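Local coordinates for protein RNA-dependent RNA Polymerase (Bombyx mori cytoplasmic polyhedrosis virus, PDB 6TZ0) that transcribes and replicates the viral double-stranded RNA genome as an RNA-directed RNA polymerase, making plus strands and later the complementary minus strands, at residues 147-158 and 779-788; 207-215 and 736-744. All coordinates share one frame; numbering follows the deposited sequence.

Contact 1: residues 147-158 and 779-788; sequences RELCAVIASLDV and MLGFFCGAIC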
loop_
_atom_site.group_PDB
_atom_site.type_symbol
_atom_site.label_atom_id
_atom_site.label_comp_id
_atom_site.label_asym_id
_atom_site.label_seq_id
_atom_site.Cartn_x
_atom_site.Cartn_y
_atom_site.Cartn_z
ATOM N N ARG A 147 1.722 -34.062 -1.328
ATOM C CA ARG A 147 3.177 -34.147 -1.389
ATOM C C ARG A 147 3.826 -33.375 -0.249
ATOM O O ARG A 147 4.845 -33.807 0.302
ATOM C CB ARG A 147 3.666 -33.628 -2.734
ATOM C CG ARG A 147 3.237 -34.493 -3.883
ATOM C CD ARG A 147 3.720 -33.943 -5.192
ATOM N NE ARG A 147 3.245 -34.752 -6.303
ATOM C CZ ARG A 147 3.442 -34.453 -7.579
ATOM N NH1 ARG A 147 2.972 -35.251 -8.525
ATOM N NH2 ARG A 147 4.106 -33.353 -7.907
ATOM N N GLU A 148 3.233 -32.242 0.134
ATOM C CA GLU A 148 3.743 -31.485 1.270
ATOM C C GLU A 148 3.516 -32.231 2.578
ATOM O O GLU A 148 4.395 -32.240 3.456
ATOM C CB GLU A 148 3.092 -30.106 1.299
ATOM C CG GLU A 148 3.439 -29.258 0.089
ATOM C CD GLU A 148 2.828 -27.877 0.140
ATOM O OE1 GLU A 148 2.040 -27.607 1.066
ATOM O OE2 GLU A 148 3.132 -27.060 -0.748
ATOM N N LEU A 149 2.361 -32.892 2.714
ATOM C CA LEU A 149 2.130 -33.721 3.891
ATOM C C LEU A 149 3.068 -34.928 3.914
ATOM O O LEU A 149 3.542 -35.329 4.986
ATOM C CB LEU A 149 0.663 -34.154 3.942
ATOM C CG LEU A 149 0.225 -34.910 5.197
ATOM C CD1 LEU A 149 0.395 -34.037 6.419
ATOM C CD2 LEU A 149 -1.201 -35.382 5.086
ATOM N N CYS A 150 3.376 -35.494 2.740
ATOM C CA CYS A 150 4.366 -36.565 2.650
ATOM C C CYS A 150 5.749 -36.087 3.060
ATOM O O CYS A 150 6.498 -36.832 3.698
ATOM C CB CYS A 150 4.417 -37.147 1.236
ATOM S SG CYS A 150 3.056 -38.225 0.785
ATOM N N ALA A 151 6.097 -34.840 2.725
ATOM C CA ALA A 151 7.389 -34.290 3.131
ATOM C C ALA A 151 7.481 -34.135 4.644
ATOM O O ALA A 151 8.504 -34.499 5.246
ATOM C CB ALA A 151 7.631 -32.954 2.438
ATOM N N VAL A 152 6.409 -33.639 5.272
ATOM C CA VAL A 152 6.400 -33.468 6.728
ATOM C C VAL A 152 6.481 -34.820 7.440
ATOM O O VAL A 152 7.282 -35.005 8.370
ATOM C CB VAL A 152 5.156 -32.675 7.167
ATOM C CG1 VAL A 152 5.069 -32.599 8.672
ATOM C CG2 VAL A 152 5.205 -31.287 6.606
ATOM N N ILE A 153 5.684 -35.792 6.986
ATOM C CA ILE A 153 5.654 -37.106 7.629
ATOM C C ILE A 153 6.966 -37.860 7.403
ATOM O O ILE A 153 7.468 -38.534 8.312
ATOM C CB ILE A 153 4.424 -37.894 7.137
ATOM C CG1 ILE A 153 3.135 -37.208 7.593
ATOM C CG2 ILE A 153 4.434 -39.321 7.614
ATOM C CD1 ILE A 153 2.990 -37.097 9.082
ATOM N N ALA A 154 7.573 -37.706 6.220
ATOM C CA ALA A 154 8.866 -38.324 5.938
ATOM C C ALA A 154 9.970 -37.754 6.815
ATOM O O ALA A 154 10.823 -38.501 7.316
ATOM C CB ALA A 154 9.221 -38.130 4.470
ATOM N N SER A 155 9.961 -36.431 7.017
ATOM C CA SER A 155 10.953 -35.807 7.886
ATOM C C SER A 155 10.802 -36.271 9.328
ATOM O O SER A 155 11.803 -36.570 9.995
ATOM C CB SER A 155 10.835 -34.290 7.803
ATOM O OG SER A 155 9.610 -33.873 8.367
ATOM N N LEU A 156 9.558 -36.361 9.816
ATOM C CA LEU A 156 9.322 -36.845 11.176
ATOM C C LEU A 156 9.742 -38.303 11.343
ATOM O O LEU A 156 10.288 -38.679 12.389
ATOM C CB LEU A 156 7.853 -36.668 11.537
ATOM C CG LEU A 156 7.291 -35.288 11.836
ATOM C CD1 LEU A 156 5.807 -35.315 11.674
ATOM C CD2 LEU A 156 7.603 -34.949 13.265
ATOM N N ASP A 157 9.515 -39.129 10.315
ATOM C CA ASP A 157 9.892 -40.539 10.390
ATOM C C ASP A 157 11.401 -40.712 10.425
ATOM O O ASP A 157 11.920 -41.527 11.193
ATOM C CB ASP A 157 9.321 -41.319 9.208
ATOM C CG ASP A 157 7.831 -41.487 9.285
ATOM O OD1 ASP A 157 7.280 -41.426 10.398
ATOM O OD2 ASP A 157 7.215 -41.717 8.227
ATOM N N VAL A 158 12.124 -39.962 9.591
ATOM C CA VAL A 158 13.575 -40.121 9.551
ATOM C C VAL A 158 14.218 -39.532 10.804
ATOM O O VAL A 158 15.206 -40.073 11.319
ATOM C CB VAL A 158 14.130 -39.516 8.249
ATOM C CG1 VAL A 158 15.645 -39.522 8.209
ATOM C CG2 VAL A 158 13.611 -40.314 7.090
ATOM N N MET A 779 16.408 -30.723 8.239
ATOM C CA MET A 779 15.906 -31.984 7.694
ATOM C C MET A 779 14.560 -31.798 6.999
ATOM O O MET A 779 14.302 -32.411 5.953
ATOM C CB MET A 779 15.805 -33.032 8.798
ATOM C CG MET A 779 15.453 -34.412 8.292
ATOM S SD MET A 779 15.548 -35.671 9.560
ATOM C CE MET A 779 17.320 -35.796 9.730
ATOM N N LEU A 780 13.708 -30.930 7.548
ATOM C CA LEU A 780 12.409 -30.657 6.945
ATOM C C LEU A 780 12.555 -29.966 5.596
ATOM O O LEU A 780 11.850 -30.307 4.638
ATOM C CB LEU A 780 11.579 -29.805 7.899
ATOM C CG LEU A 780 10.154 -29.474 7.494
ATOM C CD1 LEU A 780 9.358 -30.745 7.369
ATOM C CD2 LEU A 780 9.556 -28.584 8.537
ATOM N N GLY A 781 13.478 -29.008 5.496
ATOM C CA GLY A 781 13.749 -28.388 4.210
ATOM C C GLY A 781 14.375 -29.330 3.200
ATOM O O GLY A 781 14.081 -29.241 2.001
ATOM N N PHE A 782 15.233 -30.250 3.663
ATOM C CA PHE A 782 15.784 -31.267 2.770
ATOM C C PHE A 782 14.698 -32.171 2.208
ATOM O O PHE A 782 14.713 -32.497 1.018
ATOM C CB PHE A 782 16.833 -32.107 3.494
ATOM C CG PHE A 782 17.293 -33.307 2.709
ATOM C CD1 PHE A 782 18.109 -33.163 1.603
ATOM C CD2 PHE A 782 16.915 -34.584 3.094
ATOM C CE1 PHE A 782 18.528 -34.271 0.889
ATOM C CE2 PHE A 782 17.329 -35.686 2.387
ATOM C CZ PHE A 782 18.138 -35.531 1.283
ATOM N N PHE A 783 13.733 -32.572 3.036
ATOM C CA PHE A 783 12.690 -33.446 2.507
ATOM C C PHE A 783 11.665 -32.699 1.667
ATOM O O PHE A 783 11.096 -33.289 0.741
ATOM C CB PHE A 783 12.009 -34.224 3.622
ATOM C CG PHE A 783 12.789 -35.409 4.061
ATOM C CD1 PHE A 783 12.894 -36.507 3.231
ATOM C CD2 PHE A 783 13.406 -35.442 5.292
ATOM C CE1 PHE A 783 13.612 -37.606 3.612
ATOM C CE2 PHE A 783 14.119 -36.547 5.681
ATOM C CZ PHE A 783 14.222 -37.625 4.836
ATOM N N CYS A 784 11.428 -31.412 1.928
ATOM C CA CYS A 784 10.518 -30.704 1.033
ATOM C C CYS A 784 11.207 -30.335 -0.273
ATOM O O CYS A 784 10.533 -30.018 -1.257
ATOM C CB CYS A 784 9.936 -29.454 1.692
ATOM S SG CYS A 784 11.044 -28.065 1.803
ATOM N N GLY A 785 12.540 -30.356 -0.307
ATOM C CA GLY A 785 13.223 -30.296 -1.587
ATOM C C GLY A 785 13.310 -31.643 -2.277
ATOM O O GLY A 785 13.327 -31.716 -3.508
ATOM N N ALA A 786 13.362 -32.726 -1.502
ATOM C CA ALA A 786 13.492 -34.066 -2.059
ATOM C C ALA A 786 12.178 -34.640 -2.561
ATOM O O ALA A 786 12.196 -35.526 -3.421
ATOM C CB ALA A 786 14.074 -35.016 -1.013
ATOM N N ILE A 787 11.053 -34.153 -2.056
ATOM C CA ILE A 787 9.771 -34.660 -2.524
ATOM C C ILE A 787 8.986 -33.651 -3.368
ATOM O O ILE A 787 8.589 -33.947 -4.491
ATOM C CB ILE A 787 8.922 -35.145 -1.335
ATOM C CG1 ILE A 787 9.538 -36.411 -0.743
ATOM C CG2 ILE A 787 7.486 -35.395 -1.759
ATOM C CD1 ILE A 787 9.147 -36.672 0.691
ATOM N N CYS A 788 8.782 -32.459 -2.824
ATOM C CA CYS A 788 8.031 -31.396 -3.494
ATOM C C CYS A 788 8.613 -30.778 -4.767
ATOM O O CYS A 788 7.878 -30.502 -5.709
ATOM C CB CYS A 788 7.683 -30.288 -2.496
ATOM S SG CYS A 788 6.714 -30.868 -1.089
#

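Contact 2: residues 207-215 and 736-744; sequences VYTCCQVGT and ADRISLWTR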
loop_
_atom_site.group_PDB
_atom_site.type_symbol
_atom_site.label_atom_id
_atom_site.label_comp_id
_atom_site.label_asym_id
_atom_site.label_seq_id
_atom_site.Cartn_x
_atom_site.Cartn_y
_atom_site.Cartn_z
ATOM N N VAL A 207 -4.909 -30.595 6.111
ATOM C CA VAL A 207 -3.626 -31.046 5.587
ATOM C C VAL A 207 -2.556 -30.007 5.887
ATOM O O VAL A 207 -1.468 -30.333 6.378
ATOM C CB VAL A 207 -3.746 -31.330 4.082
ATOM C CG1 VAL A 207 -2.418 -31.793 3.511
ATOM C CG2 VAL A 207 -4.823 -32.353 3.835
ATOM N N TYR A 208 -2.882 -28.731 5.667
ATOM C CA TYR A 208 -1.950 -27.653 5.961
ATOM C C TYR A 208 -1.776 -27.464 7.460
ATOM O O TYR A 208 -0.683 -27.112 7.918
ATOM C CB TYR A 208 -2.434 -26.357 5.321
ATOM C CG TYR A 208 -2.653 -26.431 3.829
ATOM C CD1 TYR A 208 -1.586 -26.625 2.966
ATOM C CD2 TYR A 208 -3.910 -26.224 3.281
ATOM C CE1 TYR A 208 -1.774 -26.681 1.606
ATOM C CE2 TYR A 208 -4.105 -26.264 1.916
ATOM C CZ TYR A 208 -3.032 -26.491 1.084
ATOM O OH TYR A 208 -3.204 -26.532 -0.277
ATOM N N THR A 209 -2.839 -27.701 8.230
ATOM C CA THR A 209 -2.745 -27.642 9.688
ATOM C C THR A 209 -1.812 -28.722 10.232
ATOM O O THR A 209 -0.979 -28.448 11.105
ATOM C CB THR A 209 -4.138 -27.781 10.299
ATOM O OG1 THR A 209 -4.997 -26.775 9.752
ATOM C CG2 THR A 209 -4.089 -27.616 11.800
ATOM N N CYS A 210 -1.932 -29.953 9.719
ATOM C CA CYS A 210 -1.014 -31.024 10.088
ATOM C C CYS A 210 0.410 -30.736 9.635
ATOM O O CYS A 210 1.359 -31.090 10.345
ATOM C CB CYS A 210 -1.487 -32.355 9.502
ATOM S SG CYS A 210 -2.976 -33.044 10.239
ATOM N N CYS A 211 0.577 -30.088 8.475
ATOM C CA CYS A 211 1.911 -29.677 8.039
ATOM C C CYS A 211 2.525 -28.656 8.992
ATOM O O CYS A 211 3.719 -28.731 9.305
ATOM C CB CYS A 211 1.863 -29.114 6.620
ATOM S SG CYS A 211 1.609 -30.321 5.316
ATOM N N GLN A 212 1.718 -27.727 9.502
ATOM C CA GLN A 212 2.245 -26.738 10.439
ATOM C C GLN A 212 2.562 -27.357 11.798
ATOM O O GLN A 212 3.556 -26.987 12.434
ATOM C CB GLN A 212 1.260 -25.584 10.597
ATOM C CG GLN A 212 1.809 -24.441 11.417
ATOM C CD GLN A 212 2.976 -23.764 10.736
ATOM O OE1 GLN A 212 2.959 -23.540 9.528
ATOM N NE2 GLN A 212 4.003 -23.441 11.507
ATOM N N VAL A 213 1.739 -28.300 12.258
ATOM C CA VAL A 213 2.015 -28.942 13.543
ATOM C C VAL A 213 3.261 -29.819 13.447
ATOM O O VAL A 213 4.090 -29.849 14.367
ATOM C CB VAL A 213 0.773 -29.716 14.026
ATOM C CG1 VAL A 213 1.071 -30.539 15.256
ATOM C CG2 VAL A 213 -0.325 -28.739 14.358
ATOM N N GLY A 214 3.461 -30.477 12.305
ATOM C CA GLY A 214 4.694 -31.216 12.104
ATOM C C GLY A 214 5.915 -30.328 11.969
ATOM O O GLY A 214 7.010 -30.707 12.397
ATOM N N THR A 215 5.747 -29.141 11.384
ATOM C CA THR A 215 6.832 -28.166 11.341
ATOM C C THR A 215 7.186 -27.675 12.739
ATOM O O THR A 215 8.364 -27.476 13.056
ATOM C CB THR A 215 6.431 -27.003 10.434
ATOM O OG1 THR A 215 6.129 -27.511 9.132
ATOM C CG2 THR A 215 7.545 -25.987 10.302
ATOM N N ALA A 736 7.852 -17.761 15.297
ATOM C CA ALA A 736 8.094 -18.727 14.233
ATOM C C ALA A 736 6.828 -19.136 13.503
ATOM O O ALA A 736 6.915 -19.680 12.398
ATOM C CB ALA A 736 8.769 -19.979 14.785
ATOM N N ASP A 737 5.660 -18.893 14.081
ATOM C CA ASP A 737 4.419 -19.320 13.466
ATOM C C ASP A 737 3.809 -18.223 12.601
ATOM O O ASP A 737 2.631 -18.298 12.244
ATOM C CB ASP A 737 3.447 -19.786 14.547
ATOM C CG ASP A 737 2.451 -20.809 14.036
ATOM O OD1 ASP A 737 2.459 -21.109 12.824
ATOM O OD2 ASP A 737 1.685 -21.349 14.854
ATOM N N ARG A 738 4.591 -17.208 12.259
ATOM C CA ARG A 738 4.196 -16.190 11.301
ATOM C C ARG A 738 4.792 -16.437 9.929
ATOM O O ARG A 738 4.508 -15.681 8.995
ATOM C CB ARG A 738 4.615 -14.813 11.811
ATOM C CG ARG A 738 3.974 -14.449 13.124
ATOM C CD ARG A 738 2.495 -14.259 12.940
ATOM N NE ARG A 738 2.222 -13.148 12.040
ATOM C CZ ARG A 738 2.015 -11.902 12.444
ATOM N NH1 ARG A 738 1.776 -10.946 11.556
ATOM N NH2 ARG A 738 2.015 -11.619 13.738
ATOM N N ILE A 739 5.613 -17.473 9.792
ATOM C CA ILE A 739 6.233 -17.850 8.530
ATOM C C ILE A 739 5.657 -19.191 8.119
ATOM O O ILE A 739 5.761 -20.172 8.863
ATOM C CB ILE A 739 7.756 -17.923 8.659
ATOM C CG1 ILE A 739 8.301 -16.547 9.016
ATOM C CG2 ILE A 739 8.375 -18.447 7.377
ATOM C CD1 ILE A 739 9.690 -16.589 9.503
ATOM N N SER A 740 5.056 -19.240 6.937
ATOM C CA SER A 740 4.394 -20.440 6.448
ATOM C C SER A 740 5.246 -21.047 5.350
ATOM O O SER A 740 5.393 -20.462 4.273
ATOM C CB SER A 740 2.998 -20.126 5.930
ATOM O OG SER A 740 2.340 -21.311 5.532
ATOM N N LEU A 741 5.791 -22.225 5.617
ATOM C CA LEU A 741 6.545 -22.955 4.613
ATOM C C LEU A 741 5.656 -23.652 3.595
ATOM O O LEU A 741 6.184 -24.259 2.660
ATOM C CB LEU A 741 7.443 -23.994 5.288
ATOM C CG LEU A 741 8.556 -23.518 6.214
ATOM C CD1 LEU A 741 9.231 -24.704 6.869
ATOM C CD2 LEU A 741 9.562 -22.693 5.451
ATOM N N TRP A 742 4.333 -23.594 3.743
ATOM C CA TRP A 742 3.457 -24.487 3.001
ATOM C C TRP A 742 2.317 -23.800 2.262
ATOM O O TRP A 742 1.805 -24.384 1.301
ATOM C CB TRP A 742 2.872 -25.548 3.947
ATOM C CG TRP A 742 3.940 -26.255 4.739
ATOM C CD1 TRP A 742 4.200 -26.106 6.073
ATOM C CD2 TRP A 742 4.944 -27.132 4.231
ATOM N NE1 TRP A 742 5.277 -26.878 6.433
ATOM C CE2 TRP A 742 5.751 -27.518 5.318
ATOM C CE3 TRP A 742 5.221 -27.650 2.968
ATOM C CZ2 TRP A 742 6.820 -28.387 5.172
ATOM C CZ3 TRP A 742 6.281 -28.515 2.825
ATOM C CH2 TRP A 742 7.067 -28.878 3.922
ATOM N N THR A 743 1.900 -22.602 2.660
ATOM C CA THR A 743 0.794 -21.910 2.013
ATOM C C THR A 743 1.285 -20.625 1.355
ATOM O O THR A 743 2.411 -20.182 1.579
ATOM C CB THR A 743 -0.326 -21.605 3.015
ATOM O OG1 THR A 743 0.165 -20.717 4.021
ATOM C CG2 THR A 743 -0.803 -22.874 3.686
ATOM N N ARG A 744 0.424 -20.030 0.527
ATOM C CA ARG A 744 0.741 -18.791 -0.174
ATOM C C ARG A 744 -0.420 -17.812 -0.099
ATOM O O ARG A 744 -1.505 -18.124 0.396
ATOM C CB ARG A 744 1.066 -19.014 -1.650
ATOM C CG ARG A 744 2.354 -19.703 -1.902
ATOM C CD ARG A 744 2.601 -19.850 -3.380
ATOM N NE ARG A 744 2.817 -18.560 -4.018
ATOM C CZ ARG A 744 4.002 -17.967 -4.101
ATOM N NH1 ARG A 744 5.072 -18.551 -3.586
ATOM N NH2 ARG A 744 4.119 -16.790 -4.698
#

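Contact 1: residues 147-158 and 779-788
Phe783 is a knob in a hole made by Ala151, Ala154, Ser155 and Val158. With CG anti to its carbonyl carbon (chi1 -80°), it turns one ring face to Ala154 O and Ser155 N, while Phe782 CD2 lies over the centre of the opposite face. At the far end of the ring, CZ meets Val158 CG2 obliquely at 3.6 Å. The small alanines permit the close approach: Ala151 CB lies 3.9 Å from Cys784 CA, and the helix axes come within 8.5 Å.

The remaining apolar contacts extend this line. Ile787 reaches along 147-158 with its terminal CD1, 3.8 Å from Ala151 CA, and the flexible thioether of Met779 brings SD to 4.1 Å from Val158 CG1. Cys788 SG rests against the aliphatic CG of Glu148.

Ser155 OG turns back to donate to Val152 O (2.6 Å) in its own helix, which also accepts from Leu156 N on the same face; the buried hydroxyl is thus satisfied beside apolar Leu780 CD1.

The result is an oblique, broadly antiparallel helix pair (137° between the segment axes) into which Phe783 fits as a knob into a hole. At one end Arg147 belongs, with Arg791 and Arg37, to an ATP site that is empty in this model.

Contact 2: residues 207-215 and 736-744
Tyr208 and Trp742 mark the nearer of two backbone approaches, their CA atoms 6.9 Å apart, as the irregular segment 736-744 runs against the direction of helix segment 207-215, with Ser740 lying nearest Gln212 one turn after Tyr208.

Trp742 is the main side chain of the contact. Its indole N-H points at Thr215 OG1, 2.9 Å from NE1, in a nearly straight bond (166°) that lies close to the ring plane. Thr215 OG1 in turn donates to Cys211 O, 2.7 Å away, one turn back in the helix. Placing OG1 beside its own backbone N (chi1 -58°) lets the hydroxyl serve both partners, and Cys211 O receives it on the face opposite Thr215 N. A threonine suits this place because its other branch is apolar: CG2 touches Leu741 CD1 at 4.0 Å.

Cys211 covers one face of the indole, with CB 4.0 Å from the centroid of the five-membered ring in a CH-pi contact. SG stands farther above the same ring as a sulfur-aromatic contact. Leu741 CB lies against the opposite face, so the indole is held between two apolar groups while its N-H is tied at the edge.

Gln212 bends toward Asp737, bringing NE2 to 3.1 Å from OD1, but the angle is too poor for a hydrogen bond; amide and carboxylate planes are 27° apart. Thr743 sets CG2 3.9 Å from Tyr208 CD1, and its OG1 shares a 2.7 Å hydrogen bond with Ser740 OG.

This loop, between strand 732-733 and helix 754-766, bridges helix 206-218 to helix 754-766 through Leu741 and to helix 145-160 through Trp742. Separately, helix 224-237 packs on Cys210 and Val213 of helix 206-218.

In the fold
Both contacts are buried and tie the N-terminal region to segments more than 500 residues later, contact 2 being nested inside the chain loop that contact 1 closes. Their centres are 13 Å apart and they touch directly: Val152 CG2 meets Trp742 CZ2 at 3.6 Å, while Cys784 CB lies 3.7 Å from Trp742 CH2. The indole therefore belongs to both neighbourhoods, and Leu780 also packs on Thr215. Two helices in contact 1 interlock through small and apolar residues, whereas the irregular loop of contact 2 adds a cross-segment hydrogen bond and a sulfur-aromatic contact. Contact 2 lies deeper, its centre about 15 Å from the chain centre against about 23 Å for contact 1, whose Arg147 end is partly exposed.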